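Local coordinates for DUF327 domain-containing protein (Thermotoga maritima MSB8, PDB 2P61), which is of unknown function but belongs to the DUF327 family, its modelled part being mostly four helices that run up and down in sequence, at residues 119-124 / 143-148; 61-66 / 77-82; 51-56 / 84-89; 92-97 / 105-110. One frame throughout, in Å; residues are numbered along the deposited sequence.

Contact 1 (119-124 / 143-148); sequences EKLMDL and EEINGL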
loop_
_atom_site.group_PDB
_atom_site.type_symbol
_atom_site.label_atom_id
_atom_site.label_comp_id
_atom_site.label_asym_id
_atom_site.label_seq_id
_atom_site.Cartn_x
_atom_site.Cartn_y
_atom_site.Cartn_z
ATOM N N GLU A 119 -7.006 7.990 -5.441
ATOM C CA GLU A 119 -6.988 9.014 -6.508
ATOM C C GLU A 119 -5.714 8.885 -7.332
ATOM O O GLU A 119 -5.747 9.077 -8.536
ATOM C CB GLU A 119 -7.058 10.435 -5.981
ATOM C CG GLU A 119 -8.434 11.017 -5.835
ATOM C CD GLU A 119 -8.955 11.736 -7.124
ATOM O OE1 GLU A 119 -8.489 12.906 -7.429
ATOM O OE2 GLU A 119 -9.852 11.115 -7.792
ATOM N N LYS A 120 -4.588 8.584 -6.673
ATOM C CA LYS A 120 -3.304 8.690 -7.330
ATOM C C LYS A 120 -3.143 7.472 -8.181
ATOM O O LYS A 120 -2.696 7.561 -9.314
ATOM C CB LYS A 120 -2.147 8.798 -6.328
ATOM C CG LYS A 120 -2.380 9.790 -5.260
ATOM C CD LYS A 120 -1.699 11.030 -5.634
ATOM C CE LYS A 120 -2.636 12.173 -6.111
ATOM N NZ LYS A 120 -1.739 13.420 -6.222
ATOM N N LEU A 121 -3.524 6.332 -7.635
ATOM C CA LEU A 121 -3.729 5.135 -8.438
ATOM C C LEU A 121 -4.613 5.407 -9.606
ATOM O O LEU A 121 -4.321 4.868 -10.657
ATOM C CB LEU A 121 -4.261 3.989 -7.628
ATOM C CG LEU A 121 -3.293 3.278 -6.660
ATOM C CD1 LEU A 121 -4.007 2.088 -6.047
ATOM C CD2 LEU A 121 -2.131 2.786 -7.462
ATOM N N MET A 122 -5.644 6.257 -9.525
ATOM C CA MET A 122 -6.432 6.486 -10.739
ATOM C C MET A 122 -5.767 7.506 -11.701
ATOM O O MET A 122 -5.856 7.366 -12.928
ATOM C CB MET A 122 -7.901 6.787 -10.420
ATOM C CG MET A 122 -8.864 7.135 -11.630
ATOM S SD MET A 122 -9.121 5.900 -12.938
ATOM C CE MET A 122 -9.594 4.562 -11.863
ATOM N N ASP A 123 -5.062 8.518 -11.176
ATOM C CA ASP A 123 -4.241 9.361 -11.997
ATOM C C ASP A 123 -3.205 8.504 -12.695
ATOM O O ASP A 123 -3.071 8.592 -13.880
ATOM C CB ASP A 123 -3.583 10.485 -11.180
ATOM C CG ASP A 123 -4.603 11.438 -10.567
ATOM O OD1 ASP A 123 -5.786 11.388 -10.981
ATOM O OD2 ASP A 123 -4.251 12.258 -9.677
ATOM N N LEU A 124 -2.474 7.670 -11.985
ATOM C CA LEU A 124 -1.431 6.858 -12.599
ATOM C C LEU A 124 -1.968 6.031 -13.796
ATOM O O LEU A 124 -1.579 6.273 -14.937
ATOM C CB LEU A 124 -0.843 5.962 -11.506
ATOM C CG LEU A 124 0.145 4.802 -11.592
ATOM C CD1 LEU A 124 0.905 4.819 -12.831
ATOM C CD2 LEU A 124 1.091 5.034 -10.499
ATOM N N GLU A 143 7.153 7.191 -5.634
ATOM C CA GLU A 143 7.670 7.570 -4.366
ATOM C C GLU A 143 6.532 8.167 -3.559
ATOM O O GLU A 143 6.351 7.883 -2.356
ATOM C CB GLU A 143 8.843 8.537 -4.552
ATOM C CG GLU A 143 10.085 7.712 -4.875
ATOM C CD GLU A 143 11.169 8.427 -5.610
ATOM O OE1 GLU A 143 10.895 9.613 -6.032
ATOM O OE2 GLU A 143 12.287 7.764 -5.721
ATOM N N GLU A 144 5.719 8.963 -4.220
ATOM C CA GLU A 144 4.647 9.620 -3.549
ATOM C C GLU A 144 3.602 8.636 -3.023
ATOM O O GLU A 144 3.234 8.767 -1.871
ATOM C CB GLU A 144 4.067 10.747 -4.426
ATOM C CG GLU A 144 2.582 11.043 -4.242
ATOM C CD GLU A 144 2.109 12.346 -4.999
ATOM O OE1 GLU A 144 1.908 12.328 -6.283
ATOM O OE2 GLU A 144 1.897 13.359 -4.259
ATOM N N ILE A 145 3.133 7.648 -3.802
ATOM C CA ILE A 145 2.185 6.662 -3.284
ATOM C C ILE A 145 2.803 5.759 -2.167
ATOM O O ILE A 145 2.168 5.543 -1.058
ATOM C CB ILE A 145 1.540 5.800 -4.421
ATOM C CG1 ILE A 145 0.584 6.592 -5.307
ATOM C CG2 ILE A 145 0.825 4.535 -3.878
ATOM C CD1 ILE A 145 0.657 5.986 -6.685
ATOM N N ASN A 146 4.032 5.252 -2.400
ATOM C CA ASN A 146 4.784 4.670 -1.270
ATOM C C ASN A 146 4.813 5.611 -0.046
ATOM O O ASN A 146 4.692 5.178 1.084
ATOM C CB ASN A 146 6.158 4.368 -1.709
ATOM C CG ASN A 146 6.181 3.359 -2.844
ATOM O OD1 ASN A 146 5.093 2.996 -3.410
ATOM N ND2 ASN A 146 7.403 2.917 -3.239
ATOM N N GLY A 147 4.975 6.921 -0.270
ATOM C CA GLY A 147 5.230 7.808 0.845
ATOM C C GLY A 147 4.038 7.597 1.695
ATOM O O GLY A 147 4.175 7.373 2.859
ATOM N N LEU A 148 2.875 7.567 1.063
ATOM C CA LEU A 148 1.584 7.525 1.765
ATOM C C LEU A 148 1.279 6.174 2.396
ATOM O O LEU A 148 0.543 6.080 3.380
ATOM C CB LEU A 148 0.416 7.860 0.826
ATOM C CG LEU A 148 0.411 9.233 0.123
ATOM C CD1 LEU A 148 -0.724 9.203 -0.910
ATOM C CD2 LEU A 148 0.211 10.273 1.124
#

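Contact 2 (61-66 / 77-82); sequences IDSGNE and KRYKNA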
loop_
_atom_site.group_PDB
_atom_site.type_symbol
_atom_site.label_atom_id
_atom_site.label_comp_id
_atom_site.label_asym_id
_atom_site.label_seq_id
_atom_site.Cartn_x
_atom_site.Cartn_y
_atom_site.Cartn_z
ATOM N N ILE A 61 6.570 -1.812 -2.080
ATOM C CA ILE A 61 7.755 -1.144 -2.532
ATOM C C ILE A 61 8.333 -1.973 -3.667
ATOM O O ILE A 61 8.637 -1.418 -4.724
ATOM C CB ILE A 61 8.922 -1.107 -1.515
ATOM C CG1 ILE A 61 8.614 -0.600 -0.098
ATOM C CG2 ILE A 61 10.066 -0.290 -2.143
ATOM C CD1 ILE A 61 8.008 0.747 -0.033
ATOM N N ASP A 62 8.470 -3.295 -3.472
ATOM C CA ASP A 62 9.156 -4.176 -4.453
ATOM C C ASP A 62 8.494 -4.086 -5.817
ATOM O O ASP A 62 9.168 -3.890 -6.825
ATOM C CB ASP A 62 9.351 -5.625 -3.946
ATOM C CG ASP A 62 9.801 -6.638 -5.064
ATOM O OD1 ASP A 62 9.960 -6.238 -6.247
ATOM O OD2 ASP A 62 9.992 -7.873 -4.777
ATOM N N SER A 63 7.153 -4.176 -5.877
ATOM C CA SER A 63 6.405 -4.028 -7.157
ATOM C C SER A 63 6.245 -2.564 -7.714
ATOM O O SER A 63 6.004 -2.394 -8.982
ATOM C CB SER A 63 4.997 -4.620 -6.998
ATOM O OG SER A 63 4.278 -4.022 -5.868
ATOM N N GLY A 64 6.275 -1.533 -6.810
ATOM C CA GLY A 64 6.387 -0.095 -7.204
ATOM C C GLY A 64 7.674 -0.046 -8.035
ATOM O O GLY A 64 7.662 0.244 -9.264
ATOM N N ASN A 65 8.785 -0.472 -7.406
ATOM C CA ASN A 65 10.099 -0.426 -8.040
ATOM C C ASN A 65 10.104 -1.208 -9.353
ATOM O O ASN A 65 10.528 -0.667 -10.422
ATOM C CB ASN A 65 11.252 -0.718 -7.042
ATOM C CG ASN A 65 11.665 0.582 -6.170
ATOM O OD1 ASN A 65 11.950 1.679 -6.719
ATOM N ND2 ASN A 65 11.742 0.428 -4.856
ATOM N N GLU A 66 9.542 -2.421 -9.363
ATOM C CA GLU A 66 9.436 -3.130 -10.662
ATOM C C GLU A 66 8.517 -2.441 -11.679
ATOM O O GLU A 66 8.786 -2.434 -12.880
ATOM C CB GLU A 66 8.960 -4.544 -10.476
ATOM C CG GLU A 66 9.275 -5.451 -11.684
ATOM C CD GLU A 66 10.704 -5.994 -11.675
ATOM O OE1 GLU A 66 11.248 -6.206 -10.583
ATOM O OE2 GLU A 66 11.272 -6.192 -12.756
ATOM N N LYS A 77 -0.614 -4.099 -11.989
ATOM C CA LYS A 77 -1.444 -4.869 -11.028
ATOM C C LYS A 77 -0.783 -5.609 -9.875
ATOM O O LYS A 77 -1.422 -5.721 -8.782
ATOM C CB LYS A 77 -2.291 -5.833 -11.780
ATOM C CG LYS A 77 -3.031 -5.085 -12.947
ATOM C CD LYS A 77 -4.097 -5.934 -13.671
ATOM C CE LYS A 77 -4.322 -5.380 -15.161
ATOM N NZ LYS A 77 -4.119 -6.464 -16.211
ATOM N N ARG A 78 0.449 -6.137 -10.056
ATOM C CA ARG A 78 1.239 -6.600 -8.930
ATOM C C ARG A 78 1.125 -5.405 -7.988
ATOM O O ARG A 78 0.974 -5.599 -6.727
ATOM C CB ARG A 78 2.692 -6.801 -9.378
ATOM C CG ARG A 78 3.516 -7.855 -8.623
ATOM C CD ARG A 78 5.131 -7.817 -8.921
ATOM N NE ARG A 78 5.847 -8.042 -7.660
ATOM C CZ ARG A 78 7.161 -8.098 -7.486
ATOM N NH1 ARG A 78 8.003 -7.961 -8.515
ATOM N NH2 ARG A 78 7.653 -8.251 -6.246
ATOM N N TYR A 79 1.143 -4.174 -8.595
ATOM C CA TYR A 79 1.164 -2.909 -7.786
ATOM C C TYR A 79 -0.127 -2.601 -6.969
ATOM O O TYR A 79 -0.103 -2.413 -5.725
ATOM C CB TYR A 79 1.581 -1.648 -8.622
ATOM C CG TYR A 79 2.008 -0.420 -7.738
ATOM C CD1 TYR A 79 2.939 -0.573 -6.700
ATOM C CD2 TYR A 79 1.449 0.858 -7.911
ATOM C CE1 TYR A 79 3.294 0.500 -5.847
ATOM C CE2 TYR A 79 1.809 1.943 -7.110
ATOM C CZ TYR A 79 2.760 1.760 -6.089
ATOM O OH TYR A 79 3.188 2.815 -5.266
ATOM N N LYS A 80 -1.213 -2.432 -7.745
ATOM C CA LYS A 80 -2.585 -2.258 -7.301
ATOM C C LYS A 80 -2.963 -3.360 -6.358
ATOM O O LYS A 80 -3.485 -3.073 -5.306
ATOM C CB LYS A 80 -3.478 -2.301 -8.520
ATOM C CG LYS A 80 -3.227 -1.159 -9.518
ATOM C CD LYS A 80 -4.510 -0.506 -9.938
ATOM C CE LYS A 80 -4.432 0.142 -11.290
ATOM N NZ LYS A 80 -5.475 1.277 -11.316
ATOM N N ASN A 81 -2.693 -4.631 -6.717
ATOM C CA ASN A 81 -2.963 -5.759 -5.797
ATOM C C ASN A 81 -2.244 -5.630 -4.451
ATOM O O ASN A 81 -2.845 -5.733 -3.393
ATOM C CB ASN A 81 -2.641 -7.136 -6.403
ATOM C CG ASN A 81 -3.586 -7.514 -7.563
ATOM O OD1 ASN A 81 -4.725 -6.991 -7.743
ATOM N ND2 ASN A 81 -3.108 -8.441 -8.367
ATOM N N ALA A 82 -0.941 -5.412 -4.505
ATOM C CA ALA A 82 -0.108 -5.273 -3.347
ATOM C C ALA A 82 -0.627 -4.171 -2.500
ATOM O O ALA A 82 -0.719 -4.320 -1.295
ATOM C CB ALA A 82 1.271 -4.967 -3.801
#

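Contact 3 (51-56 / 84-89); sequences KLLEEA and KEFLKL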
loop_
_atom_site.group_PDB
_atom_site.type_symbol
_atom_site.label_atom_id
_atom_site.label_comp_id
_atom_site.label_asym_id
_atom_site.label_seq_id
_atom_site.Cartn_x
_atom_site.Cartn_y
_atom_site.Cartn_z
ATOM N N LYS A 51 4.174 -9.688 10.959
ATOM C CA LYS A 51 5.034 -10.208 9.868
ATOM C C LYS A 51 4.307 -10.232 8.541
ATOM O O LYS A 51 4.901 -9.991 7.465
ATOM C CB LYS A 51 5.598 -11.619 10.172
ATOM C CG LYS A 51 5.723 -12.546 8.924
ATOM C CD LYS A 51 6.859 -13.612 9.060
ATOM C CE LYS A 51 6.782 -14.815 8.019
ATOM N NZ LYS A 51 5.431 -15.462 7.876
ATOM N N LEU A 52 3.019 -10.545 8.623
ATOM C CA LEU A 52 2.163 -10.415 7.468
ATOM C C LEU A 52 2.178 -8.983 6.947
ATOM O O LEU A 52 2.335 -8.771 5.767
ATOM C CB LEU A 52 0.751 -10.826 7.784
ATOM C CG LEU A 52 0.267 -12.223 7.442
ATOM C CD1 LEU A 52 -1.171 -11.952 7.041
ATOM C CD2 LEU A 52 0.989 -12.962 6.313
ATOM N N LEU A 53 2.018 -8.030 7.847
ATOM C CA LEU A 53 1.827 -6.625 7.520
ATOM C C LEU A 53 3.112 -5.953 6.978
ATOM O O LEU A 53 3.070 -5.252 5.962
ATOM C CB LEU A 53 1.320 -5.891 8.742
ATOM C CG LEU A 53 1.109 -4.377 8.715
ATOM C CD1 LEU A 53 0.038 -3.819 7.726
ATOM C CD2 LEU A 53 0.805 -3.973 10.155
ATOM N N GLU A 54 4.232 -6.177 7.648
ATOM C CA GLU A 54 5.560 -5.877 7.126
ATOM C C GLU A 54 5.770 -6.394 5.742
ATOM O O GLU A 54 6.046 -5.605 4.852
ATOM C CB GLU A 54 6.545 -6.544 8.011
ATOM C CG GLU A 54 7.987 -6.276 7.871
ATOM C CD GLU A 54 8.657 -7.049 8.991
ATOM O OE1 GLU A 54 8.803 -8.315 8.876
ATOM O OE2 GLU A 54 8.913 -6.403 10.031
ATOM N N GLU A 55 5.641 -7.705 5.544
ATOM C CA GLU A 55 5.727 -8.304 4.209
ATOM C C GLU A 55 4.849 -7.606 3.187
ATOM O O GLU A 55 5.109 -7.694 2.020
ATOM C CB GLU A 55 5.322 -9.788 4.241
ATOM C CG GLU A 55 6.398 -10.769 4.711
ATOM C CD GLU A 55 5.852 -12.200 5.064
ATOM O OE1 GLU A 55 4.855 -12.690 4.421
ATOM O OE2 GLU A 55 6.423 -12.811 6.022
ATOM N N ALA A 56 3.773 -6.959 3.583
ATOM C CA ALA A 56 2.852 -6.463 2.593
ATOM C C ALA A 56 3.443 -5.145 2.221
ATOM O O ALA A 56 3.282 -4.695 1.083
ATOM C CB ALA A 56 1.468 -6.278 3.173
ATOM N N LYS A 84 -3.736 -3.043 -2.443
ATOM C CA LYS A 84 -4.985 -3.644 -1.944
ATOM C C LYS A 84 -4.758 -4.471 -0.686
ATOM O O LYS A 84 -5.357 -4.237 0.379
ATOM C CB LYS A 84 -5.634 -4.560 -2.993
ATOM C CG LYS A 84 -6.767 -3.948 -3.874
ATOM C CD LYS A 84 -8.025 -4.896 -3.963
ATOM C CE LYS A 84 -8.051 -5.682 -5.326
ATOM N NZ LYS A 84 -9.309 -5.534 -6.213
ATOM N N GLU A 85 -3.868 -5.441 -0.797
ATOM C CA GLU A 85 -3.566 -6.250 0.310
ATOM C C GLU A 85 -3.017 -5.359 1.404
ATOM O O GLU A 85 -3.479 -5.464 2.560
ATOM C CB GLU A 85 -2.606 -7.316 -0.097
ATOM C CG GLU A 85 -3.203 -8.752 -0.179
ATOM C CD GLU A 85 -4.322 -8.886 -1.213
ATOM O OE1 GLU A 85 -4.016 -8.851 -2.442
ATOM O OE2 GLU A 85 -5.505 -9.013 -0.789
ATOM N N PHE A 86 -2.094 -4.414 1.107
ATOM C CA PHE A 86 -1.655 -3.568 2.244
ATOM C C PHE A 86 -2.871 -2.926 2.986
ATOM O O PHE A 86 -2.946 -2.986 4.202
ATOM C CB PHE A 86 -0.507 -2.588 1.923
ATOM C CG PHE A 86 -0.154 -1.731 3.071
ATOM C CD1 PHE A 86 0.721 -2.172 4.019
ATOM C CD2 PHE A 86 -0.764 -0.521 3.259
ATOM C CE1 PHE A 86 0.993 -1.440 5.152
ATOM C CE2 PHE A 86 -0.483 0.238 4.383
ATOM C CZ PHE A 86 0.379 -0.251 5.325
ATOM N N LEU A 87 -3.843 -2.388 2.274
ATOM C CA LEU A 87 -4.953 -1.597 2.943
ATOM C C LEU A 87 -5.960 -2.433 3.866
ATOM O O LEU A 87 -6.553 -1.890 4.808
ATOM C CB LEU A 87 -5.712 -0.685 1.924
ATOM C CG LEU A 87 -4.851 0.382 1.240
ATOM C CD1 LEU A 87 -5.497 1.267 0.232
ATOM C CD2 LEU A 87 -4.209 1.353 2.294
ATOM N N LYS A 88 -6.137 -3.726 3.553
ATOM C CA LYS A 88 -6.873 -4.683 4.387
ATOM C C LYS A 88 -6.146 -4.848 5.725
ATOM O O LYS A 88 -6.710 -4.625 6.795
ATOM C CB LYS A 88 -6.985 -6.043 3.651
ATOM C CG LYS A 88 -8.041 -5.986 2.529
ATOM C CD LYS A 88 -8.234 -7.311 1.711
ATOM C CE LYS A 88 -9.013 -6.967 0.349
ATOM N NZ LYS A 88 -8.852 -8.064 -0.764
ATOM N N LEU A 89 -4.877 -5.212 5.679
ATOM C CA LEU A 89 -4.195 -5.472 6.907
ATOM C C LEU A 89 -4.187 -4.285 7.837
ATOM O O LEU A 89 -4.596 -4.448 8.951
ATOM C CB LEU A 89 -2.812 -6.022 6.658
ATOM C CG LEU A 89 -2.800 -7.435 6.088
ATOM C CD1 LEU A 89 -1.666 -7.548 4.997
ATOM C CD2 LEU A 89 -2.594 -8.396 7.246
#

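Contact 4 (92-97 / 105-110); sequences KKIYKL and SGRARL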
loop_
_atom_site.group_PDB
_atom_site.type_symbol
_atom_site.label_atom_id
_atom_site.label_comp_id
_atom_site.label_asym_id
_atom_site.label_seq_id
_atom_site.Cartn_x
_atom_site.Cartn_y
_atom_site.Cartn_z
ATOM N N LYS A 92 -7.569 -3.561 9.566
ATOM C CA LYS A 92 -7.677 -4.456 10.699
ATOM C C LYS A 92 -6.920 -3.879 11.868
ATOM O O LYS A 92 -7.503 -3.571 12.868
ATOM C CB LYS A 92 -7.225 -5.881 10.368
ATOM C CG LYS A 92 -8.125 -6.620 9.349
ATOM C CD LYS A 92 -7.887 -8.169 9.381
ATOM C CE LYS A 92 -8.248 -8.908 8.002
ATOM N NZ LYS A 92 -7.400 -10.181 7.667
ATOM N N LYS A 93 -5.637 -3.647 11.746
ATOM C CA LYS A 93 -4.918 -3.061 12.861
ATOM C C LYS A 93 -5.511 -1.727 13.371
ATOM O O LYS A 93 -5.660 -1.537 14.569
ATOM C CB LYS A 93 -3.429 -2.903 12.560
ATOM C CG LYS A 93 -2.660 -2.672 13.828
ATOM C CD LYS A 93 -1.268 -2.098 13.646
ATOM C CE LYS A 93 -0.423 -2.458 14.889
ATOM N NZ LYS A 93 1.026 -2.749 14.571
ATOM N N ILE A 94 -5.850 -0.787 12.506
ATOM C CA ILE A 94 -6.291 0.479 13.049
ATOM C C ILE A 94 -7.611 0.349 13.733
ATOM O O ILE A 94 -7.772 0.923 14.795
ATOM C CB ILE A 94 -6.214 1.646 12.043
ATOM C CG1 ILE A 94 -4.805 2.194 12.060
ATOM C CG2 ILE A 94 -7.205 2.792 12.379
ATOM C CD1 ILE A 94 -4.232 2.386 10.702
ATOM N N TYR A 95 -8.538 -0.425 13.170
ATOM C CA TYR A 95 -9.853 -0.661 13.819
ATOM C C TYR A 95 -9.683 -1.439 15.109
ATOM O O TYR A 95 -9.565 -0.820 16.174
ATOM C CB TYR A 95 -10.867 -1.369 12.912
ATOM C CG TYR A 95 -11.494 -0.501 11.855
ATOM C CD1 TYR A 95 -11.573 0.884 12.005
ATOM C CD2 TYR A 95 -12.040 -1.065 10.707
ATOM C CE1 TYR A 95 -12.165 1.706 11.027
ATOM C CE2 TYR A 95 -12.642 -0.247 9.703
ATOM C CZ TYR A 95 -12.698 1.141 9.887
ATOM O OH TYR A 95 -13.277 1.946 8.925
ATOM N N LYS A 96 -9.687 -2.776 15.009
ATOM C CA LYS A 96 -9.317 -3.683 16.114
ATOM C C LYS A 96 -8.170 -3.141 16.999
ATOM O O LYS A 96 -7.085 -3.732 17.053
ATOM C CB LYS A 96 -8.943 -5.079 15.571
ATOM C CG LYS A 96 -10.018 -6.187 15.725
ATOM C CD LYS A 96 -9.373 -7.624 15.680
ATOM C CE LYS A 96 -9.898 -8.548 16.837
ATOM N NZ LYS A 96 -8.855 -9.490 17.379
ATOM N N LEU A 97 -8.449 -2.027 17.681
ATOM C CA LEU A 97 -7.553 -1.346 18.626
ATOM C C LEU A 97 -8.327 -0.380 19.561
ATOM O O LEU A 97 -9.247 0.355 19.137
ATOM C CB LEU A 97 -6.446 -0.572 17.900
ATOM C CG LEU A 97 -5.083 -1.249 17.656
ATOM C CD1 LEU A 97 -3.900 -0.222 17.690
ATOM C CD2 LEU A 97 -4.844 -2.455 18.627
ATOM N N SER A 105 -8.999 9.585 15.517
ATOM C CA SER A 105 -7.988 10.281 14.741
ATOM C C SER A 105 -7.259 9.341 13.795
ATOM O O SER A 105 -6.994 9.689 12.617
ATOM C CB SER A 105 -6.972 10.937 15.670
ATOM O OG SER A 105 -6.690 12.258 15.275
ATOM N N GLY A 106 -6.893 8.165 14.309
ATOM C CA GLY A 106 -6.387 7.081 13.457
ATOM C C GLY A 106 -7.316 6.759 12.297
ATOM O O GLY A 106 -6.861 6.742 11.164
ATOM N N ARG A 107 -8.615 6.521 12.564
ATOM C CA ARG A 107 -9.525 6.077 11.541
ATOM C C ARG A 107 -9.744 7.173 10.539
ATOM O O ARG A 107 -10.152 6.935 9.408
ATOM C CB ARG A 107 -10.896 5.732 12.101
ATOM C CG ARG A 107 -10.992 4.773 13.234
ATOM C CD ARG A 107 -12.520 4.571 13.534
ATOM N NE ARG A 107 -12.860 4.410 14.975
ATOM C CZ ARG A 107 -13.973 4.898 15.557
ATOM N NH1 ARG A 107 -14.866 5.616 14.851
ATOM N NH2 ARG A 107 -14.187 4.694 16.862
ATOM N N ALA A 108 -9.551 8.407 10.984
ATOM C CA ALA A 108 -9.839 9.570 10.140
ATOM C C ALA A 108 -8.677 9.769 9.175
ATOM O O ALA A 108 -8.894 10.005 7.994
ATOM C CB ALA A 108 -10.066 10.823 11.001
ATOM N N ARG A 109 -7.443 9.686 9.649
ATOM C CA ARG A 109 -6.354 9.668 8.670
ATOM C C ARG A 109 -6.561 8.532 7.660
ATOM O O ARG A 109 -6.835 8.801 6.470
ATOM C CB ARG A 109 -4.998 9.660 9.333
ATOM C CG ARG A 109 -4.827 10.879 10.256
ATOM C CD ARG A 109 -3.415 10.983 10.749
ATOM N NE ARG A 109 -3.325 11.103 12.206
ATOM C CZ ARG A 109 -3.221 12.269 12.840
ATOM N NH1 ARG A 109 -3.213 13.420 12.155
ATOM N NH2 ARG A 109 -3.142 12.296 14.165
ATOM N N LEU A 110 -6.547 7.280 8.112
ATOM C CA LEU A 110 -6.990 6.174 7.261
ATOM C C LEU A 110 -8.055 6.492 6.221
ATOM O O LEU A 110 -7.879 6.236 5.036
ATOM C CB LEU A 110 -7.484 5.012 8.097
ATOM C CG LEU A 110 -7.788 3.707 7.339
ATOM C CD1 LEU A 110 -6.527 3.015 6.747
ATOM C CD2 LEU A 110 -8.534 2.806 8.325
#

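Contact 1 (119-124 / 143-148)
Lys120 NZ and Glu144 OE1 form a long salt bridge, 3.8 Å apart, at the outer margin of an antiparallel helix pair. Segment 119-124 of helix 105-129 lies in a predicted coiled coil and runs beside helix 138-153 here, the short segments inclined at 163° to one another. The two charged chains cross at about a right angle. Glu144 reaches over extended, while Lys120 bends at chi2 and chi3, which also brings its CD to 3.9 Å from Glu144 OE1. At such a distance the pairing is electrostatic and probably loose, and Glu144 is exposed to solvent.

The stem of the same lysine does a different job. Its CB rests against Ile145 CG1 at 3.7 Å, where the two backbones come nearest, with 7.1 Å between Lys120 CA and Ile145 CA. Cutting Lys120 back to an alanine here would keep that CB contact but would probably leave the Glu144 carboxylate without its cross-helix charge partner.

Inward from the charges the contact is apolar. Ile145 sets CG1 opposite the carbonyl carbon, beside its own backbone N (chi1 -69°), which points CD1 at the neighbouring helix. Tyr79 and Ile83 of helix 73-95 close over Ile145 and Leu121 alike. Ile145 CD1 meets two leucines, Leu121 CD2 at 4.3 Å and Leu124 CD2 at 4.0 Å.

Contact 2 (61-66 / 77-82)
Arg78 reaches across an antiparallel helix hairpin and lays its side chain along Ser63. Helix 37-69 turns back through a short connection into helix 73-95, and the segments meet at 154°. CG lies trans to the arginine's own backbone N, which sends the chain over to the other helix. Ser63 CB touches it on the way, 3.6 Å from Arg78 NE, and Ser63 CA sits over the centre of one guanidinium face. Arg78 NH2 meets Asp62 OD2 at 2.8 Å in a salt bridge whose hydrogen bond is weak, bent to 141°. The oxygen lies in the guanidinium plane, but the carboxylate is turned 76° out of it; Asp62 was modelled in two conformers, which makes this bond less certain.

Further out, Glu59, one turn back from Ser63, pins Arg78 NE in a second salt bridge and takes the Ser63 hydroxyl on its backbone O. A methionine in place of Arg78 would probably leave both the Glu59 and Asp62 carboxylates without their cross-helix positive charge.

Deeper in, Tyr79 turns toward the core, where its hydroxyl is hydrogen-bonded to Asn146 of helix 138-153 and its ring touches Ile142. Ser63 OG stands at the ring's edge, while Gly64, having no side chain, brings its CA to 3.4 Å from Tyr79 CE1.

Contact 3 (51-56 / 84-89)
Phe86 and Leu89, one helical turn apart, are the two side chains that helix 73-95 offers here to Leu52, Leu53 and Ala56 of helix 37-69. The helices run antiparallel, the short segments at 148° and 9.4 Å between axes, and what joins them is apolar packing.

Phe86 comes first. Its CG lies trans to the backbone N (chi1 177°), and the ring is met obliquely by Leu53 CD1, 3.6 Å from Phe86 CE1. Ala56 CB approaches the same ring at its edge, near the ring plane, 4.3 Å from Phe86 CD1. With only a methyl group at Ala56 the backbones draw close, and Ala56 CA and Phe86 CA are 5.4 Å apart.

Lys88 then turns back along its own helix, its NZ in a salt bridge with Glu85 OE2 whose hydrogen bond is weak, on the solvent side.

Leu89 follows and divides its contacts among three partners. Its CB lies 3.8 Å from Leu53 CD1, the two leucines sliding past each other in opposite directions. Its CD1 methyl goes to Ala56 CB at 3.8 Å, and CD2 goes to Leu52 CD1, also at 3.8 Å, the leucines Leu52 and Leu89 crossing nearly at right angles. The fork of Leu89 thus spans a full turn of the facing helix.

Around this pair, Val57 and Val60 of helix 37-69 also touch Phe86, and Phe49 touches Leu89. Helix 138-153 supplies Ile149 and Leu152 against the Phe86 ring, so a third helix packs onto the hairpin there.

Contact 4 (92-97 / 105-110)
This is a small surface contact at one end of the four-helix fold, where Ile94 and Tyr95, close to the end of helix 73-95, meet Gly106, Arg107 and Leu110 in the first turns of helix 105-129. The connecting residues 98-103 are not modelled.

Ile94 carries the inner part. It holds CG2 trans to its backbone N, and this methyl settles on the main chain of the facing helix, 4.0 Å from both Gly106 C and Arg107 N. The backbones are nearest at the same place, with Ile94 CA 6.6 Å from Gly106 CA. From there the methyl also reaches Leu110, whose CD2 is 4.3 Å from Ile94 CG2.

On the outside, Tyr95 and Arg107 cross at about a right angle. The aliphatic part of the arginine does the touching: Arg107 CD lies 3.8 Å from Tyr95 CE1, and CG also comes up at the edge of the ring. The guanidinium plane is turned 66° from the ring.

Lys93, facing another way, ties this end of helix 73-95 to helix 37-69 through a salt bridge to Glu50. One turn beyond Gly106, Leu110 packs on Ile90 and Glu91 as well as Ile94. As helix 105-129 advances, its partners therefore step back along helix 73-95, the antiparallel course expected of consecutive helices in an up-and-down helical bundle.

Overall arrangement
The four contacts stitch together helices 37-69, 73-95, 105-129 and 138-153, each pairing helices consecutive in the chain. Contacts 2 and 3 belong to one hairpin, their centres 12 Å apart, contact 2 nested inside the loop that contact 3 closes. Contact 4 follows contact 3 on helix 73-95, their centres 14 Å apart, and lies opposite contact 2 about the chain's centre, those two centres 24 Å apart. Contact 1 shares helix 105-129 with contact 4, centres 20 Å apart, and touches contact 2 directly: Asn146 OD1 and Tyr79 OH are 2.7 Å apart, a probable hydrogen bond linking both hairpins. No ligand or active site is known for these contacts to be related to.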